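Local coordinates for Ispd/ispf bifunctional enzyme (Campylobacter jejuni, PDB 1W55), which makes 4-diphosphocytidyl-2-C-methyl-D-erythritol from CTP and methylerythritol phosphate, and cyclises the 2-phosphorylated form of that product, two steps of isoprenoid precursor synthesis, at residues 36-41 and 50-55; 246-251 and 353-358; 258-263 and 359-364; 281-286 and 322-327. All coordinates share one frame; numbering follows the deposited sequence.

Contact 1 (36-41 and 50-55); sequences YATKNL and IVVTSS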
loop_
_atom_site.group_PDB
_atom_site.type_symbol
_atom_site.label_atom_id
_atom_site.label_comp_id
_atom_site.label_asym_id
_atom_site.label_seq_id
_atom_site.Cartn_x
_atom_site.Cartn_y
_atom_site.Cartn_z
ATOM N N TYR A 36 -2.837 -10.048 24.285
ATOM C CA TYR A 36 -3.447 -9.259 23.216
ATOM C C TYR A 36 -4.991 -9.305 23.258
ATOM O O TYR A 36 -5.645 -8.266 23.194
ATOM C CB TYR A 36 -2.929 -9.714 21.846
ATOM C CG TYR A 36 -3.354 -8.818 20.709
ATOM C CD1 TYR A 36 -2.491 -7.846 20.200
ATOM C CD2 TYR A 36 -4.627 -8.941 20.134
ATOM C CE1 TYR A 36 -2.886 -7.012 19.140
ATOM C CE2 TYR A 36 -5.032 -8.123 19.082
ATOM C CZ TYR A 36 -4.160 -7.158 18.592
ATOM O OH TYR A 36 -4.568 -6.346 17.558
ATOM N N ALA A 37 -5.564 -10.503 23.354
ATOM C CA ALA A 37 -7.031 -10.656 23.409
ATOM C C ALA A 37 -7.653 -9.989 24.639
ATOM O O ALA A 37 -8.696 -9.332 24.534
ATOM C CB ALA A 37 -7.425 -12.138 23.350
ATOM N N THR A 38 -7.008 -10.148 25.794
ATOM C CA THR A 38 -7.480 -9.550 27.046
ATOM C C THR A 38 -7.425 -8.020 26.987
ATOM O O THR A 38 -8.391 -7.346 27.363
ATOM C CB THR A 38 -6.683 -10.087 28.259
ATOM O OG1 THR A 38 -6.713 -11.521 28.267
ATOM C CG2 THR A 38 -7.383 -9.735 29.536
ATOM N N LYS A 39 -6.310 -7.489 26.486
ATOM C CA LYS A 39 -6.139 -6.044 26.311
ATOM C C LYS A 39 -7.231 -5.477 25.415
ATOM O O LYS A 39 -7.815 -4.448 25.735
ATOM C CB LYS A 39 -4.758 -5.711 25.719
ATOM C CG LYS A 39 -3.634 -5.682 26.743
ATOM C CD LYS A 39 -2.345 -5.161 26.118
ATOM C CE LYS A 39 -1.303 -4.836 27.165
ATOM N NZ LYS A 39 0.041 -4.691 26.536
ATOM N N ASN A 40 -7.489 -6.157 24.298
ATOM C CA ASN A 40 -8.542 -5.781 23.348
ATOM C C ASN A 40 -9.933 -5.612 23.997
ATOM O O ASN A 40 -10.559 -4.555 23.876
ATOM C CB ASN A 40 -8.596 -6.817 22.215
ATOM C CG ASN A 40 -9.676 -6.515 21.174
ATOM O OD1 ASN A 40 -9.656 -5.456 20.523
ATOM N ND2 ASN A 40 -10.619 -7.459 20.996
ATOM N N LEU A 41 -10.403 -6.655 24.676
ATOM C CA LEU A 41 -11.708 -6.635 25.338
ATOM C C LEU A 41 -11.742 -5.642 26.502
ATOM O O LEU A 41 -12.727 -4.936 26.690
ATOM C CB LEU A 41 -12.062 -8.041 25.833
ATOM C CG LEU A 41 -13.329 -8.695 25.289
ATOM C CD1 LEU A 41 -13.659 -8.234 23.873
ATOM C CD2 LEU A 41 -13.186 -10.192 25.329
ATOM N N ILE A 50 -11.147 -8.057 36.176
ATOM C CA ILE A 50 -10.769 -8.872 35.026
ATOM C C ILE A 50 -10.063 -10.142 35.498
ATOM O O ILE A 50 -9.026 -10.087 36.165
ATOM C CB ILE A 50 -9.911 -8.067 34.010
ATOM C CG1 ILE A 50 -10.686 -6.835 33.540
ATOM C CG2 ILE A 50 -9.556 -8.932 32.811
ATOM C CD1 ILE A 50 -9.829 -5.720 32.963
ATOM N N VAL A 51 -10.652 -11.284 35.164
ATOM C CA VAL A 51 -10.099 -12.578 35.548
ATOM C C VAL A 51 -9.621 -13.340 34.316
ATOM O O VAL A 51 -10.279 -13.340 33.279
ATOM C CB VAL A 51 -11.125 -13.415 36.368
ATOM C CG1 VAL A 51 -10.527 -14.762 36.808
ATOM C CG2 VAL A 51 -11.606 -12.622 37.592
ATOM N N VAL A 52 -8.457 -13.959 34.428
ATOM C CA VAL A 52 -7.936 -14.823 33.374
ATOM C C VAL A 52 -7.683 -16.214 33.951
ATOM O O VAL A 52 -6.938 -16.363 34.915
ATOM C CB VAL A 52 -6.611 -14.281 32.775
ATOM C CG1 VAL A 52 -6.114 -15.182 31.637
ATOM C CG2 VAL A 52 -6.763 -12.839 32.297
ATOM N N THR A 53 -8.302 -17.231 33.361
ATOM C CA THR A 53 -8.005 -18.598 33.771
ATOM C C THR A 53 -6.760 -19.056 33.031
ATOM O O THR A 53 -6.574 -18.730 31.860
ATOM C CB THR A 53 -9.179 -19.553 33.495
ATOM O OG1 THR A 53 -9.342 -19.708 32.081
ATOM C CG2 THR A 53 -10.501 -18.965 33.974
ATOM N N SER A 54 -5.916 -19.821 33.717
ATOM C CA SER A 54 -4.591 -20.101 33.210
ATOM C C SER A 54 -4.058 -21.457 33.680
ATOM O O SER A 54 -4.370 -21.901 34.777
ATOM C CB SER A 54 -3.635 -18.976 33.636
ATOM O OG SER A 54 -2.344 -19.176 33.075
ATOM N N SER A 55 -3.259 -22.094 32.824
ATOM C CA SER A 55 -2.503 -23.302 33.167
ATOM C C SER A 55 -1.036 -22.963 33.399
ATOM O O SER A 55 -0.221 -23.861 33.635
ATOM C CB SER A 55 -2.585 -24.332 32.039
ATOM O OG SER A 55 -3.881 -24.881 31.956
#

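Contact 2 (246-251 and 353-358); sequences GDVLAH and EGMAVL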
loop_
_atom_site.group_PDB
_atom_site.type_symbol
_atom_site.label_atom_id
_atom_site.label_comp_id
_atom_site.label_asym_id
_atom_site.label_seq_id
_atom_site.Cartn_x
_atom_site.Cartn_y
_atom_site.Cartn_z
ATOM N N GLY A 246 28.232 -36.223 31.658
ATOM C CA GLY A 246 29.328 -35.262 31.759
ATOM C C GLY A 246 29.462 -34.202 30.655
ATOM O O GLY A 246 30.456 -33.476 30.598
ATOM N N ASP A 247 28.471 -34.104 29.781
ATOM C CA ASP A 247 28.518 -33.187 28.639
ATOM C C ASP A 247 28.372 -31.720 29.080
ATOM O O ASP A 247 27.263 -31.188 29.068
ATOM C CB ASP A 247 27.399 -33.591 27.671
ATOM C CG ASP A 247 27.602 -33.080 26.258
ATOM O OD1 ASP A 247 28.138 -31.956 26.043
ATOM O OD2 ASP A 247 27.190 -33.738 25.279
ATOM N N VAL A 248 29.480 -31.079 29.480
ATOM C CA VAL A 248 29.449 -29.671 29.916
ATOM C C VAL A 248 28.944 -28.771 28.818
ATOM O O VAL A 248 28.296 -27.769 29.091
ATOM C CB VAL A 248 30.822 -29.001 30.181
ATOM C CG1 VAL A 248 30.891 -28.357 31.573
ATOM C CG2 VAL A 248 32.025 -29.814 29.760
ATOM N N LEU A 249 29.303 -29.089 27.581
ATOM C CA LEU A 249 28.837 -28.304 26.448
ATOM C C LEU A 249 27.299 -28.279 26.398
ATOM O O LEU A 249 26.690 -27.209 26.409
ATOM C CB LEU A 249 29.458 -28.795 25.130
ATOM C CG LEU A 249 29.182 -27.889 23.923
ATOM C CD1 LEU A 249 30.246 -28.074 22.830
ATOM C CD2 LEU A 249 27.775 -28.110 23.360
ATOM N N ALA A 250 26.681 -29.455 26.349
ATOM C CA ALA A 250 25.227 -29.548 26.273
ATOM C C ALA A 250 24.584 -28.803 27.447
ATOM O O ALA A 250 23.563 -28.144 27.286
ATOM C CB ALA A 250 24.780 -31.021 26.246
ATOM N N HIS A 251 25.206 -28.891 28.617
ATOM C CA HIS A 251 24.678 -28.267 29.819
ATOM C C HIS A 251 24.762 -26.747 29.745
ATOM O O HIS A 251 23.813 -26.059 30.128
ATOM C CB HIS A 251 25.396 -28.813 31.061
ATOM C CG HIS A 251 25.222 -30.290 31.236
ATOM N ND1 HIS A 251 26.111 -31.071 31.942
ATOM C CD2 HIS A 251 24.271 -31.132 30.765
ATOM C CE1 HIS A 251 25.712 -32.330 31.907
ATOM N NE2 HIS A 251 24.595 -32.392 31.204
ATOM N N GLU A 353 42.460 -29.443 35.502
ATOM C CA GLU A 353 41.596 -29.868 36.600
ATOM C C GLU A 353 40.134 -29.952 36.161
ATOM O O GLU A 353 39.332 -30.700 36.740
ATOM C CB GLU A 353 41.740 -28.932 37.800
ATOM C CG GLU A 353 43.056 -29.082 38.556
ATOM C CD GLU A 353 43.281 -27.980 39.589
ATOM O OE1 GLU A 353 42.405 -27.109 39.754
ATOM O OE2 GLU A 353 44.343 -27.984 40.247
ATOM N N GLY A 354 39.794 -29.188 35.129
ATOM C CA GLY A 354 38.430 -29.165 34.636
ATOM C C GLY A 354 38.343 -28.459 33.306
ATOM O O GLY A 354 39.360 -28.045 32.737
ATOM N N MET A 355 37.127 -28.341 32.795
ATOM C CA MET A 355 36.902 -27.545 31.597
ATOM C C MET A 355 35.613 -26.728 31.686
ATOM O O MET A 355 34.674 -27.094 32.409
ATOM C CB MET A 355 36.988 -28.404 30.326
ATOM C CG MET A 355 35.769 -29.225 29.974
ATOM S SD MET A 355 35.873 -29.875 28.255
ATOM C CE MET A 355 34.719 -29.093 27.584
ATOM N N ALA A 356 35.579 -25.624 30.951
ATOM C CA ALA A 356 34.418 -24.753 30.973
ATOM C C ALA A 356 33.887 -24.521 29.564
ATOM O O ALA A 356 34.621 -24.654 28.579
ATOM C CB ALA A 356 34.764 -23.428 31.657
ATOM N N VAL A 357 32.601 -24.197 29.474
ATOM C CA VAL A 357 31.971 -23.898 28.195
ATOM C C VAL A 357 31.122 -22.618 28.292
ATOM O O VAL A 357 30.232 -22.509 29.142
ATOM C CB VAL A 357 31.128 -25.087 27.669
ATOM C CG1 VAL A 357 30.485 -24.723 26.345
ATOM C CG2 VAL A 357 31.994 -26.381 27.520
ATOM N N LEU A 358 31.432 -21.651 27.429
ATOM C CA LEU A 358 30.626 -20.444 27.271
ATOM C C LEU A 358 29.731 -20.583 26.037
ATOM O O LEU A 358 30.225 -20.884 24.939
ATOM C CB LEU A 358 31.528 -19.211 27.132
ATOM C CG LEU A 358 30.825 -17.871 26.846
ATOM C CD1 LEU A 358 30.026 -17.399 28.076
ATOM C CD2 LEU A 358 31.827 -16.794 26.382
#

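Contact 3 (258-263 and 359-364); sequences LGAAGL and SSVNLK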
loop_
_atom_site.group_PDB
_atom_site.type_symbol
_atom_site.label_atom_id
_atom_site.label_comp_id
_atom_site.label_asym_id
_atom_site.label_seq_id
_atom_site.Cartn_x
_atom_site.Cartn_y
_atom_site.Cartn_z
ATOM N N LEU A 258 17.455 -21.645 27.774
ATOM C CA LEU A 258 16.486 -21.344 28.819
ATOM C C LEU A 258 16.591 -19.887 29.251
ATOM O O LEU A 258 15.569 -19.235 29.514
ATOM C CB LEU A 258 16.702 -22.244 30.037
ATOM C CG LEU A 258 16.449 -23.742 29.858
ATOM C CD1 LEU A 258 17.003 -24.496 31.063
ATOM C CD2 LEU A 258 14.964 -24.063 29.636
ATOM N N GLY A 259 17.824 -19.378 29.320
ATOM C CA GLY A 259 18.071 -18.021 29.777
ATOM C C GLY A 259 17.479 -16.985 28.850
ATOM O O GLY A 259 16.852 -16.034 29.308
ATOM N N ALA A 260 17.651 -17.186 27.538
ATOM C CA ALA A 260 17.114 -16.266 26.541
ATOM C C ALA A 260 15.583 -16.234 26.577
ATOM O O ALA A 260 14.974 -15.211 26.279
ATOM C CB ALA A 260 17.630 -16.628 25.135
ATOM N N ALA A 261 14.981 -17.354 26.974
ATOM C CA ALA A 261 13.527 -17.496 27.044
ATOM C C ALA A 261 12.956 -17.111 28.399
ATOM O O ALA A 261 11.751 -17.167 28.595
ATOM C CB ALA A 261 13.121 -18.944 26.694
ATOM N N GLY A 262 13.824 -16.746 29.338
ATOM C CA GLY A 262 13.401 -16.391 30.679
ATOM C C GLY A 262 12.932 -17.569 31.518
ATOM O O GLY A 262 12.139 -17.385 32.430
ATOM N N LEU A 263 13.460 -18.764 31.251
ATOM C CA LEU A 263 12.959 -19.997 31.858
ATOM C C LEU A 263 13.882 -20.612 32.910
ATOM O O LEU A 263 13.832 -21.824 33.153
ATOM C CB LEU A 263 12.674 -21.028 30.761
ATOM C CG LEU A 263 11.243 -21.393 30.330
ATOM C CD1 LEU A 263 10.239 -20.271 30.543
ATOM C CD2 LEU A 263 11.211 -21.913 28.863
ATOM N N SER A 359 28.431 -20.355 26.216
ATOM C CA SER A 359 27.449 -20.402 25.133
ATOM C C SER A 359 26.721 -19.075 24.969
ATOM O O SER A 359 26.419 -18.407 25.957
ATOM C CB SER A 359 26.398 -21.498 25.381
ATOM O OG SER A 359 26.994 -22.776 25.506
ATOM N N SER A 360 26.445 -18.706 23.715
ATOM C CA SER A 360 25.579 -17.576 23.402
ATOM C C SER A 360 24.527 -18.001 22.385
ATOM O O SER A 360 24.814 -18.720 21.420
ATOM C CB SER A 360 26.347 -16.371 22.842
ATOM O OG SER A 360 27.485 -16.092 23.619
ATOM N N VAL A 361 23.327 -17.485 22.582
ATOM C CA VAL A 361 22.177 -17.845 21.777
ATOM C C VAL A 361 21.375 -16.561 21.481
ATOM O O VAL A 361 21.365 -15.631 22.288
ATOM C CB VAL A 361 21.384 -18.875 22.602
ATOM C CG1 VAL A 361 19.901 -18.633 22.598
ATOM C CG2 VAL A 361 21.803 -20.289 22.234
ATOM N N ASN A 362 20.761 -16.494 20.303
ATOM C CA ASN A 362 19.792 -15.456 19.986
ATOM C C ASN A 362 18.471 -16.149 19.665
ATOM O O ASN A 362 18.434 -17.109 18.893
ATOM C CB ASN A 362 20.261 -14.592 18.804
ATOM C CG ASN A 362 20.958 -13.302 19.246
ATOM O OD1 ASN A 362 21.105 -13.029 20.438
ATOM N ND2 ASN A 362 21.370 -12.498 18.282
ATOM N N LEU A 363 17.403 -15.684 20.305
ATOM C CA LEU A 363 16.061 -16.204 20.103
ATOM C C LEU A 363 15.201 -15.096 19.511
ATOM O O LEU A 363 15.313 -13.933 19.918
ATOM C CB LEU A 363 15.433 -16.568 21.446
ATOM C CG LEU A 363 15.687 -17.847 22.221
ATOM C CD1 LEU A 363 14.696 -17.865 23.424
ATOM C CD2 LEU A 363 15.533 -19.098 21.327
ATOM N N LYS A 364 14.337 -15.464 18.571
ATOM C CA LYS A 364 13.303 -14.562 18.069
ATOM C C LYS A 364 11.954 -15.204 18.355
ATOM O O LYS A 364 11.897 -16.361 18.782
ATOM C CB LYS A 364 13.453 -14.364 16.567
ATOM C CG LYS A 364 13.152 -15.614 15.774
ATOM C CD LYS A 364 13.393 -15.421 14.298
ATOM C CE LYS A 364 13.184 -16.732 13.554
ATOM N NZ LYS A 364 13.009 -16.543 12.090
#

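Contact 4 (281-286 and 322-327); sequences NSMELL and QSNIAH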
loop_
_atom_site.group_PDB
_atom_site.type_symbol
_atom_site.label_atom_id
_atom_site.label_comp_id
_atom_site.label_asym_id
_atom_site.label_seq_id
_atom_site.Cartn_x
_atom_site.Cartn_y
_atom_site.Cartn_z
ATOM N N ASN A 281 20.670 -38.847 28.912
ATOM C CA ASN A 281 21.347 -38.355 27.725
ATOM C C ASN A 281 21.178 -36.830 27.695
ATOM O O ASN A 281 20.069 -36.338 27.468
ATOM C CB ASN A 281 20.733 -39.013 26.486
ATOM C CG ASN A 281 21.393 -38.578 25.187
ATOM O OD1 ASN A 281 21.981 -37.501 25.094
ATOM N ND2 ASN A 281 21.279 -39.418 24.165
ATOM N N SER A 282 22.269 -36.098 27.950
ATOM C CA SER A 282 22.276 -34.612 28.008
ATOM C C SER A 282 21.747 -33.895 26.768
ATOM O O SER A 282 21.182 -32.814 26.870
ATOM C CB SER A 282 23.686 -34.109 28.283
ATOM O OG SER A 282 24.016 -34.278 29.648
ATOM N N MET A 283 21.941 -34.504 25.604
ATOM C CA MET A 283 21.436 -33.974 24.348
ATOM C C MET A 283 19.906 -34.097 24.279
ATOM O O MET A 283 19.241 -33.265 23.655
ATOM C CB MET A 283 22.090 -34.690 23.154
ATOM C CG MET A 283 23.567 -34.343 22.952
ATOM S SD MET A 283 23.873 -32.544 22.808
ATOM C CE MET A 283 23.524 -32.243 21.050
ATOM N N GLU A 284 19.363 -35.133 24.920
ATOM C CA GLU A 284 17.912 -35.292 25.039
ATOM C C GLU A 284 17.355 -34.264 26.013
ATOM O O GLU A 284 16.282 -33.704 25.776
ATOM C CB GLU A 284 17.543 -36.728 25.463
ATOM C CG GLU A 284 16.048 -36.991 25.679
ATOM C CD GLU A 284 15.187 -36.805 24.424
ATOM O OE1 GLU A 284 15.661 -37.079 23.293
ATOM O OE2 GLU A 284 14.018 -36.385 24.575
ATOM N N LEU A 285 18.104 -34.005 27.090
ATOM C CA LEU A 285 17.752 -32.968 28.058
ATOM C C LEU A 285 17.749 -31.600 27.387
ATOM O O LEU A 285 16.844 -30.802 27.615
ATOM C CB LEU A 285 18.727 -32.963 29.242
ATOM C CG LEU A 285 18.810 -34.197 30.149
ATOM C CD1 LEU A 285 19.748 -33.929 31.318
ATOM C CD2 LEU A 285 17.441 -34.627 30.657
ATOM N N LEU A 286 18.772 -31.350 26.562
ATOM C CA LEU A 286 18.856 -30.156 25.722
ATOM C C LEU A 286 17.638 -30.015 24.812
ATOM O O LEU A 286 17.022 -28.948 24.751
ATOM C CB LEU A 286 20.140 -30.181 24.869
ATOM C CG LEU A 286 20.265 -29.139 23.746
ATOM C CD1 LEU A 286 20.212 -27.689 24.298
ATOM C CD2 LEU A 286 21.527 -29.356 22.900
ATOM N N GLN A 322 28.733 -29.524 15.917
ATOM C CA GLN A 322 27.805 -28.601 15.264
ATOM C C GLN A 322 26.651 -29.339 14.598
ATOM O O GLN A 322 25.485 -28.938 14.714
ATOM C CB GLN A 322 28.555 -27.742 14.230
ATOM C CG GLN A 322 29.382 -26.639 14.886
ATOM C CD GLN A 322 30.422 -25.975 13.968
ATOM O OE1 GLN A 322 31.426 -25.467 14.462
ATOM N NE2 GLN A 322 30.177 -25.959 12.657
ATOM N N SER A 323 26.980 -30.424 13.907
ATOM C CA SER A 323 25.985 -31.199 13.175
ATOM C C SER A 323 25.048 -31.971 14.119
ATOM O O SER A 323 23.837 -32.057 13.875
ATOM C CB SER A 323 26.668 -32.125 12.146
ATOM O OG SER A 323 25.775 -33.139 11.712
ATOM N N ASN A 324 25.598 -32.523 15.193
ATOM C CA ASN A 324 24.773 -33.194 16.208
ATOM C C ASN A 324 23.829 -32.241 16.978
ATOM O O ASN A 324 22.673 -32.590 17.241
ATOM C CB ASN A 324 25.655 -33.989 17.177
ATOM C CG ASN A 324 24.898 -35.135 17.861
ATOM O OD1 ASN A 324 24.076 -35.824 17.242
ATOM N ND2 ASN A 324 25.167 -35.332 19.144
ATOM N N ILE A 325 24.317 -31.047 17.326
ATOM C CA ILE A 325 23.459 -29.993 17.886
ATOM C C ILE A 325 22.341 -29.624 16.921
ATOM O O ILE A 325 21.201 -29.459 17.337
ATOM C CB ILE A 325 24.267 -28.703 18.264
ATOM C CG1 ILE A 325 25.217 -28.959 19.436
ATOM C CG2 ILE A 325 23.307 -27.532 18.602
ATOM C CD1 ILE A 325 26.359 -27.901 19.562
ATOM N N ALA A 326 22.670 -29.477 15.636
ATOM C CA ALA A 326 21.663 -29.144 14.620
ATOM C C ALA A 326 20.561 -30.201 14.543
ATOM O O ALA A 326 19.384 -29.862 14.452
ATOM C CB ALA A 326 22.317 -28.945 13.225
ATOM N N HIS A 327 20.961 -31.473 14.553
ATOM C CA HIS A 327 20.036 -32.602 14.420
ATOM C C HIS A 327 19.125 -32.712 15.647
ATOM O O HIS A 327 17.916 -32.845 15.508
ATOM C CB HIS A 327 20.813 -33.912 14.182
ATOM C CG HIS A 327 19.959 -35.144 14.222
ATOM N ND1 HIS A 327 19.865 -35.951 15.337
ATOM C CD2 HIS A 327 19.153 -35.704 13.283
ATOM C CE1 HIS A 327 19.040 -36.954 15.084
ATOM N NE2 HIS A 327 18.595 -36.828 13.846
#

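Contact 1 (36-41 and 50-55)
The methyl of Thr-38 lies over two branched side chains of the neighbouring strand: CG2 is 4.0 Å from Ile-50 CG2 and 4.2 Å from Val-52 CG2. Ile-50 and Val-52 sit two apart on strand 50-54 and so both face helix 33-42, while Val-51 between them points to the other side of the sheet, where it packs on Ala-83 of helix 76-84. Thr-38 and Ile-50 run past each other from opposing directions, methyl beside methyl. What presents the carbon branch of the threonine is its first torsion (chi1 -54°), which sets CG2 anti to the backbone N and leaves OG1 beside that N. From there the hydroxyl bonds to the carbonyl of Trp-34, one turn back in its own helix. Met-8 of strand 4-9 and Tyr-67 also touch Thr-38. Helix 33-42 thus covers one face of the parallel strands 4-9 and 50-54, in the alpha/beta layering of a GT-A-type nucleotidyltransferase. Thr-53, which follows Val-52, hydrogen-bonds through OG1 to O2 of the bound cytidine monophosphate. Because the helix takes up the hydroxyl, threonine can serve as a small beta-branched apolar residue, and between 36-41 and 50-55 the touching atoms are all methyls.

Contact 2 (246-251 and 353-358)
A methionine terminus closes in on a valine branch beside the metal site: Met-355 CE is 3.5 Å from Val-248 CG2, and CG of the same methionine is 3.8 Å from that methyl. Met-355 does not start out aimed at the helix. Its CG stands between the backbone N and the carbonyl carbon (chi1 80°), and a bend at chi3 of -113° then folds CE back onto the valine, a turn that an unbranched, flexible chain makes easily. Val-357, two residues on and pointing toward helix 248-260, fills the next position. Its CG2 lies 3.9 Å from Val-248 CB and 3.8 Å from Leu-249 N, while CG1 reaches Leu-249 CG at 4.2 Å, the two side chains running at a slant to each other. Such short beta-branched residues let the backbones come close, with Leu-249 CA 5.7 Å from Val-357 CA. The helix start is fixed by Asp-247 as N-cap, its OD1 accepting from Ala-250 N at 2.9 Å; OD1 and OD2 also receive the backbone N-H groups of Ala-230 and Gly-231. His-251, one turn into the helix, lies with its ring against that of His-219; both probably bind the divalent metal, as in related enzymes. The contact thus joins helix 248-260 to central strand 354-365 at the metal-binding end of the IspF alpha/beta fold.

Contact 3 (258-263 and 359-364)
Ala-260 and Leu-363 carry most of this contact, each giving up more than 50 Å² to the other segment. The methyl of Ala-260, in the last turn of helix 248-260, points at strand 354-365 and lies against the branch point of the leucine: its CB is 3.6 Å from Leu-363 CD1 and 3.7 Å from Leu-363 CG. Leu-363 reaches from the strand toward the helix with CG beside its backbone N and anti to the carbonyl carbon (chi1 -81°), and an extended second torsion (chi2 -173°) carries CD1 on to the helix end. There CD1 comes within 3.6 Å of the backbone N of Ala-261 and 3.8 Å of Ala-261 CB, so a single methyl spans two successive alanines. Val-361, two residues earlier and on the same face of the strand, adds a lighter touch through CG1, 4.0 Å from Ala-260 CB. The small alanines allow the helix to settle close to the sheet, with Ala-260 CA and Leu-363 CA 6.5 Å apart, while the larger residues stand on the strand. Just beyond, Gly-262 ends the helix in a Schellman motif; its positive phi (72°) suits a residue without a side chain, and Leu-263 N returns to Leu-258 O at 2.8 Å. Val-293 of helix 282-295 packs on both Ala-261 and Leu-363. Val-361 and Leu-363 thus give hydrocarbon to the subunit's own helices, while Ser-360, Asn-362 and Lys-364 offer polar groups to a neighbouring subunit.

Contact 4 (281-286 and 322-327)
Helices 282-295 and 318-329 approach most closely here at Met-283 and Ile-325, whose CA atoms are 7.9 Å apart, a gap bridged by the long side chain of the methionine. Met-283 leaves its helix toward the partner, bends at chi2 (-55°) and chi3 (-83°), and lays its terminal methyl on the backbone of the opposite helix. CE is 3.9 Å from Ile-325 CA and also 3.9 Å from Asn-324 O. On one flank the methyl touches Ile-325 CG1 at 4.0 Å; on another it meets the amide end of Asn-324, whose ND2 is 4.0 Å away. The amide makes only van der Waals contact with the methyl; its hydrogen bond goes from ND2 to the carbonyl of Ala-230. Methionine suits the place because an unbranched chain can curl its methyl against a polar and an apolar neighbour at once. In the IspF alpha/beta domain Ile-325 rests on the sheet, at Ile-336 of strand 336-341, while Leu-286, one turn beyond Met-283, joins helix 282-295 to Thr-254 and Ile-257 of helix 248-260 within the helical layer. At the start of its helix Asn-281 is the N-cap, OD1 accepting from Met-283 N at 3.0 Å with a bent N-H...O angle of 135°. Ser-282 next to it places OG between Asp-245 and His-251, the latter a metal-binding residue by similarity.

Contact 1 belongs to the cytidylyltransferase half of the chain, with the Val-52 side chain about 8 Å from a bound cytidine monophosphate; contacts 2, 3 and 4 belong to the cyclodiphosphate synthase half. The centres of contacts 1 and 2 are 42 Å apart. Contacts 2 and 3 use opposite ends of the same pair, helix 248-260 and strand 354-365, their centres 18 Å apart. Contact 4 is nested in the loop that each of them closes and touches contact 2, where Ala-250 CB packs on Met-283 SD at 3.9 Å. Contact 2 lies nearest the synthase site: the Val-248 side chain is about 7 Å from a bound magnesium ion, and that of Met-355 about 7 Å from a cytidine monophosphate.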